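Local coordinates for ABC transporter periplasmic-binding protein YtfQ (Mycobacterium smegmatis, PDB 6HB0) that probably binds a sugar, most likely arabinofuranose or a related furanose, in the periplasm and delivers it to an ABC transporter for uptake, at residues Gly23-Gly28 with Glu62-Ala67; Arg131-Trp136 with Thr167-Gly172. All coordinates share one frame; numbering follows the deposited sequence.

Contact 1: Gly23-Gly28 with Glu62-Ala67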
loop_
_atom_site.group_PDB
_atom_site.type_symbol
_atom_site.label_atom_id
_atom_site.label_comp_id
_atom_site.label_asym_id
_atom_site.label_seq_id
_atom_site.Cartn_x
_atom_site.Cartn_y
_atom_site.Cartn_z
ATOM N N GLY A 23 13.744 -14.994 -11.745
ATOM C CA GLY A 23 12.895 -15.853 -10.946
ATOM C C GLY A 23 12.139 -15.027 -9.926
ATOM O O GLY A 23 12.752 -14.260 -9.190
ATOM N N PHE A 24 10.819 -15.174 -9.888
ATOM C CA PHE A 24 10.021 -14.448 -8.913
ATOM C C PHE A 24 9.197 -15.388 -8.041
ATOM O O PHE A 24 8.314 -16.073 -8.552
ATOM C CB PHE A 24 9.060 -13.492 -9.600
ATOM C CG PHE A 24 8.365 -12.586 -8.633
ATOM C CD1 PHE A 24 8.993 -11.447 -8.176
ATOM C CD2 PHE A 24 7.141 -12.920 -8.095
ATOM C CE1 PHE A 24 8.379 -10.611 -7.262
ATOM C CE2 PHE A 24 6.532 -12.101 -7.154
ATOM C CZ PHE A 24 7.144 -10.940 -6.756
ATOM N N ALA A 25 9.467 -15.410 -6.736
ATOM C CA ALA A 25 8.693 -16.242 -5.794
ATOM C C ALA A 25 7.636 -15.385 -5.104
ATOM O O ALA A 25 7.940 -14.535 -4.212
ATOM C CB ALA A 25 9.611 -16.869 -4.788
ATOM N N GLN A 26 6.407 -15.559 -5.573
ATOM C CA GLN A 26 5.238 -14.934 -4.987
ATOM C C GLN A 26 4.874 -15.612 -3.659
ATOM O O GLN A 26 5.185 -16.778 -3.440
ATOM C CB GLN A 26 3.991 -15.110 -5.874
ATOM C CG GLN A 26 4.156 -14.755 -7.319
ATOM C CD GLN A 26 2.987 -15.182 -8.196
ATOM O OE1 GLN A 26 2.215 -14.331 -8.630
ATOM N NE2 GLN A 26 2.865 -16.495 -8.478
ATOM N N VAL A 27 4.118 -14.886 -2.855
ATOM C CA VAL A 27 3.535 -15.382 -1.597
ATOM C C VAL A 27 2.451 -16.466 -1.811
ATOM O O VAL A 27 2.626 -17.609 -1.383
ATOM C CB VAL A 27 2.866 -14.233 -0.793
ATOM C CG1 VAL A 27 2.533 -14.722 0.611
ATOM C CG2 VAL A 27 3.739 -12.998 -0.718
ATOM N N GLY A 28 1.365 -16.099 -2.500
ATOM C CA GLY A 28 0.130 -16.901 -2.533
ATOM C C GLY A 28 -1.066 -16.109 -3.055
ATOM O O GLY A 28 -1.846 -15.554 -2.278
ATOM N N GLU A 62 8.779 -22.232 3.959
ATOM C CA GLU A 62 9.678 -23.311 3.530
ATOM C C GLU A 62 9.543 -23.536 2.022
ATOM O O GLU A 62 10.524 -23.807 1.357
ATOM C CB GLU A 62 9.473 -24.611 4.350
ATOM C CG GLU A 62 9.596 -24.419 5.885
ATOM C CD GLU A 62 10.999 -24.605 6.478
ATOM O OE1 GLU A 62 11.223 -25.622 7.206
ATOM O OE2 GLU A 62 11.872 -23.718 6.272
ATOM N N LYS A 63 8.335 -23.372 1.498
ATOM C CA LYS A 63 8.076 -23.453 0.074
ATOM C C LYS A 63 8.643 -22.244 -0.712
ATOM O O LYS A 63 9.078 -22.384 -1.825
ATOM C CB LYS A 63 6.573 -23.577 -0.120
ATOM C CG LYS A 63 6.183 -23.991 -1.533
ATOM C CD LYS A 63 5.126 -25.102 -1.576
ATOM C CE LYS A 63 4.669 -25.379 -3.011
ATOM N NZ LYS A 63 3.254 -25.853 -3.052
ATOM N N GLN A 64 8.653 -21.040 -0.122
ATOM C CA GLN A 64 9.373 -19.929 -0.738
ATOM C C GLN A 64 10.875 -20.176 -0.772
ATOM O O GLN A 64 11.530 -19.936 -1.762
ATOM C CB GLN A 64 9.007 -18.647 -0.002
ATOM C CG GLN A 64 9.238 -17.388 -0.793
ATOM C CD GLN A 64 8.320 -16.276 -0.327
ATOM O OE1 GLN A 64 8.169 -16.081 0.890
ATOM N NE2 GLN A 64 7.783 -15.495 -1.273
ATOM N N ILE A 65 11.438 -20.678 0.319
ATOM C CA ILE A 65 12.829 -21.048 0.361
ATOM C C ILE A 65 13.158 -22.122 -0.695
ATOM O O ILE A 65 14.195 -22.013 -1.367
ATOM C CB ILE A 65 13.256 -21.479 1.777
ATOM C CG1 ILE A 65 13.327 -20.253 2.686
ATOM C CG2 ILE A 65 14.604 -22.209 1.786
ATOM C CD1 ILE A 65 13.423 -20.571 4.177
ATOM N N SER A 66 12.283 -23.106 -0.883
ATOM C CA SER A 66 12.471 -24.107 -1.950
ATOM C C SER A 66 12.433 -23.471 -3.340
ATOM O O SER A 66 13.253 -23.777 -4.184
ATOM C CB SER A 66 11.396 -25.202 -1.886
ATOM O OG SER A 66 11.537 -25.888 -0.652
ATOM N N ALA A 67 11.478 -22.575 -3.569
ATOM C CA ALA A 67 11.417 -21.903 -4.867
ATOM C C ALA A 67 12.739 -21.146 -5.136
ATOM O O ALA A 67 13.307 -21.224 -6.215
ATOM C CB ALA A 67 10.191 -21.014 -4.930
#
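Q64 reaches from its helix to the end of a neighbouring strand and joins side chain to backbone there. Its NE2 donates to A25 O at 3.1 Å, a bond bent to 136° at the hydrogen. The carbonyl oxygen lies close to the plane of the Q64 amide, but the amide nitrogen stands above the A25 carbonyl plane, 63° out of it, and so does not sit on a lone pair. The reach comes from an extended chain: CG is anti to the backbone N (chi1 -158°) and chi2 continues outward, which carries the amide from the helix to the strand. On the way, Q64 CG passes A25 CB at 4.0 Å. A25 directs its methyl at the helix and also meets A67, CB to CB at 4.2 Å, so one small side chain packs against two residues a helical turn apart. The same amide is gripped by the loop after strand 78-81, NE2 also bonding S82 O and OE1 accepting from V84 N; these bonds fix the rotation of the amide and tie three chain segments together at the carboxyl ends of the strands. Q26 directs its CB away from the helix, and its OE1 bonds T38 OG1. Strand and helix run antiparallel, 8.7 Å apart at closest approach: helix 61-73 is the connection of a beta-alpha-beta crossover from strand 51-56 to 78-81, passing over 21-26, in the Rossmann-like lobe of a periplasmic binding protein.

Contact 2: Arg131-Trp136 with Thr167-Gly172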
loop_
_atom_site.group_PDB
_atom_site.type_symbol
_atom_site.label_atom_id
_atom_site.label_comp_id
_atom_site.label_asym_id
_atom_site.label_seq_id
_atom_site.Cartn_x
_atom_site.Cartn_y
_atom_site.Cartn_z
ATOM N N ARG A 131 0.889 9.646 7.541
ATOM C CA ARG A 131 1.418 10.987 7.650
ATOM C C ARG A 131 0.781 11.918 6.671
ATOM O O ARG A 131 0.488 13.082 7.004
ATOM C CB ARG A 131 2.930 11.000 7.435
ATOM C CG ARG A 131 3.570 12.373 7.651
ATOM C CD ARG A 131 5.038 12.225 7.844
ATOM N NE ARG A 131 5.700 13.506 7.967
ATOM C CZ ARG A 131 7.024 13.647 8.122
ATOM N NH1 ARG A 131 7.847 12.586 8.175
ATOM N NH2 ARG A 131 7.528 14.868 8.200
ATOM N N ARG A 132 0.608 11.472 5.438
ATOM C CA ARG A 132 -0.017 12.362 4.420
ATOM C C ARG A 132 -1.481 12.640 4.789
ATOM O O ARG A 132 -1.996 13.744 4.548
ATOM C CB ARG A 132 0.140 11.756 3.011
ATOM C CG ARG A 132 1.607 11.678 2.572
ATOM C CD ARG A 132 1.884 10.632 1.505
ATOM N NE ARG A 132 0.994 10.865 0.423
ATOM C CZ ARG A 132 0.445 9.946 -0.371
ATOM N NH1 ARG A 132 0.743 8.645 -0.345
ATOM N NH2 ARG A 132 -0.426 10.388 -1.257
ATOM N N ALA A 133 -2.175 11.654 5.337
ATOM C CA ALA A 133 -3.552 11.858 5.750
ATOM C C ALA A 133 -3.584 12.948 6.859
ATOM O O ALA A 133 -4.361 13.885 6.785
ATOM C CB ALA A 133 -4.147 10.559 6.279
ATOM N N GLY A 134 -2.695 12.808 7.841
ATOM C CA GLY A 134 -2.589 13.767 8.952
ATOM C C GLY A 134 -2.247 15.170 8.485
ATOM O O GLY A 134 -2.859 16.164 8.921
ATOM N N GLN A 135 -1.334 15.236 7.538
ATOM C CA GLN A 135 -0.870 16.489 7.039
ATOM C C GLN A 135 -1.973 17.216 6.269
ATOM O O GLN A 135 -2.049 18.441 6.299
ATOM C CB GLN A 135 0.386 16.265 6.186
ATOM C CG GLN A 135 1.008 17.524 5.617
ATOM C CD GLN A 135 1.448 18.465 6.726
ATOM O OE1 GLN A 135 2.246 18.079 7.602
ATOM N NE2 GLN A 135 0.904 19.699 6.722
ATOM N N TRP A 136 -2.849 16.488 5.604
ATOM C CA TRP A 136 -3.977 17.091 4.937
ATOM C C TRP A 136 -4.912 17.678 5.961
ATOM O O TRP A 136 -5.425 18.764 5.747
ATOM C CB TRP A 136 -4.734 16.101 4.075
ATOM C CG TRP A 136 -5.970 16.623 3.468
ATOM C CD1 TRP A 136 -6.090 17.232 2.246
ATOM C CD2 TRP A 136 -7.285 16.580 4.035
ATOM N NE1 TRP A 136 -7.405 17.566 2.033
ATOM C CE2 TRP A 136 -8.150 17.180 3.117
ATOM C CE3 TRP A 136 -7.806 16.083 5.235
ATOM C CZ2 TRP A 136 -9.515 17.314 3.359
ATOM C CZ3 TRP A 136 -9.174 16.246 5.493
ATOM C CH2 TRP A 136 -10.001 16.850 4.538
ATOM N N THR A 167 0.857 5.597 13.532
ATOM C CA THR A 167 2.103 6.313 13.804
ATOM C C THR A 167 2.228 7.486 12.870
ATOM O O THR A 167 2.463 8.607 13.301
ATOM C CB THR A 167 3.282 5.363 13.656
ATOM O OG1 THR A 167 3.156 4.372 14.673
ATOM C CG2 THR A 167 4.612 6.092 13.784
ATOM N N GLY A 168 1.986 7.242 11.593
ATOM C CA GLY A 168 2.095 8.294 10.600
ATOM C C GLY A 168 1.110 9.392 10.779
ATOM O O GLY A 168 1.447 10.555 10.665
ATOM N N PHE A 169 -0.144 9.048 11.021
ATOM C CA PHE A 169 -1.146 10.082 11.198
ATOM C C PHE A 169 -0.791 11.030 12.376
ATOM O O PHE A 169 -0.972 12.246 12.283
ATOM C CB PHE A 169 -2.528 9.469 11.347
ATOM C CG PHE A 169 -3.642 10.461 11.341
ATOM C CD1 PHE A 169 -4.158 10.940 10.160
ATOM C CD2 PHE A 169 -4.215 10.872 12.535
ATOM C CE1 PHE A 169 -5.182 11.861 10.158
ATOM C CE2 PHE A 169 -5.242 11.826 12.537
ATOM C CZ PHE A 169 -5.738 12.290 11.345
ATOM N N ALA A 170 -0.284 10.453 13.455
ATOM C CA ALA A 170 0.092 11.209 14.646
ATOM C C ALA A 170 1.211 12.197 14.303
ATOM O O ALA A 170 1.156 13.370 14.669
ATOM C CB ALA A 170 0.518 10.259 15.769
ATOM N N GLU A 171 2.192 11.736 13.538
ATOM C CA GLU A 171 3.206 12.605 12.984
ATOM C C GLU A 171 2.625 13.725 12.099
ATOM O O GLU A 171 3.043 14.857 12.202
ATOM C CB GLU A 171 4.209 11.831 12.139
ATOM C CG GLU A 171 5.012 10.746 12.833
ATOM C CD GLU A 171 5.886 9.928 11.871
ATOM O OE1 GLU A 171 5.849 10.117 10.605
ATOM O OE2 GLU A 171 6.661 9.103 12.401
ATOM N N GLY A 172 1.678 13.403 11.231
ATOM C CA GLY A 172 1.151 14.395 10.309
ATOM C C GLY A 172 0.350 15.531 10.962
ATOM O O GLY A 172 0.308 16.626 10.431
#
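G134 and G172 bring two helices together almost backbone to backbone, their CA atoms 4.0 Å apart. A second close point lies one turn earlier, where R131 CA comes within 3.0 Å of G168 O in a CA-H...O contact; a longer one joins Q135 CA to G172 O. G134, G168 and G172 place no side chain in the interface, and the backbones meet directly. Larger groups gather beside this seam. F169, with CG anti to its nitrogen (chi1 -172°), sets its ring against the backbone N and CA of G134, CD1 standing 3.3 Å from G134 N, while the methyl of A133 meets the ring in its plane at the edge, 3.9 Å from CD1. Where the seam borders solvent, R131 stretches out fully extended and passes E171 at about a right angle, guanidinium and carboxylate planes 89° apart. R131 CD does the touching, 3.6 Å from E171 OE1; NH1 is 4.0 Å from the same oxygen, a long salt bridge of charge attraction without a hydrogen bond. Further out, F169 touches V137 on the next turn of the partner helix, while its stack on F212 and the packing of A133 on V240 seat the pair on strands 210-213 and 238-242. Running in the same general direction and crossing at -31°, axes 6.5 Å apart, the helices form a glycine-mediated helix-helix contact within the alpha/beta layering of a periplasmic binding protein lobe.

Overall arrangement
Contact 1 and contact 2 occupy the two halves of a bilobed binding protein, on opposite sides of the chain's centre, with centres 35 Å apart and nearest atoms about 22 Å apart. They follow each other in series: contact 1 is complete before contact 2 begins. The first joins a strand of the parallel sheet 51-56/21-26/78-81/103-106/120-122/287-288 to helix 61-73; the second pairs helices 126-140 and 160-173 beside the other, mixed sheet. No strand or helix is shared. Each contact belongs to one lobe, strand on helix in the first and helix on helix in the second, as in periplasmic binding proteins, whose lobes typically move about a hinge to enclose a ligand.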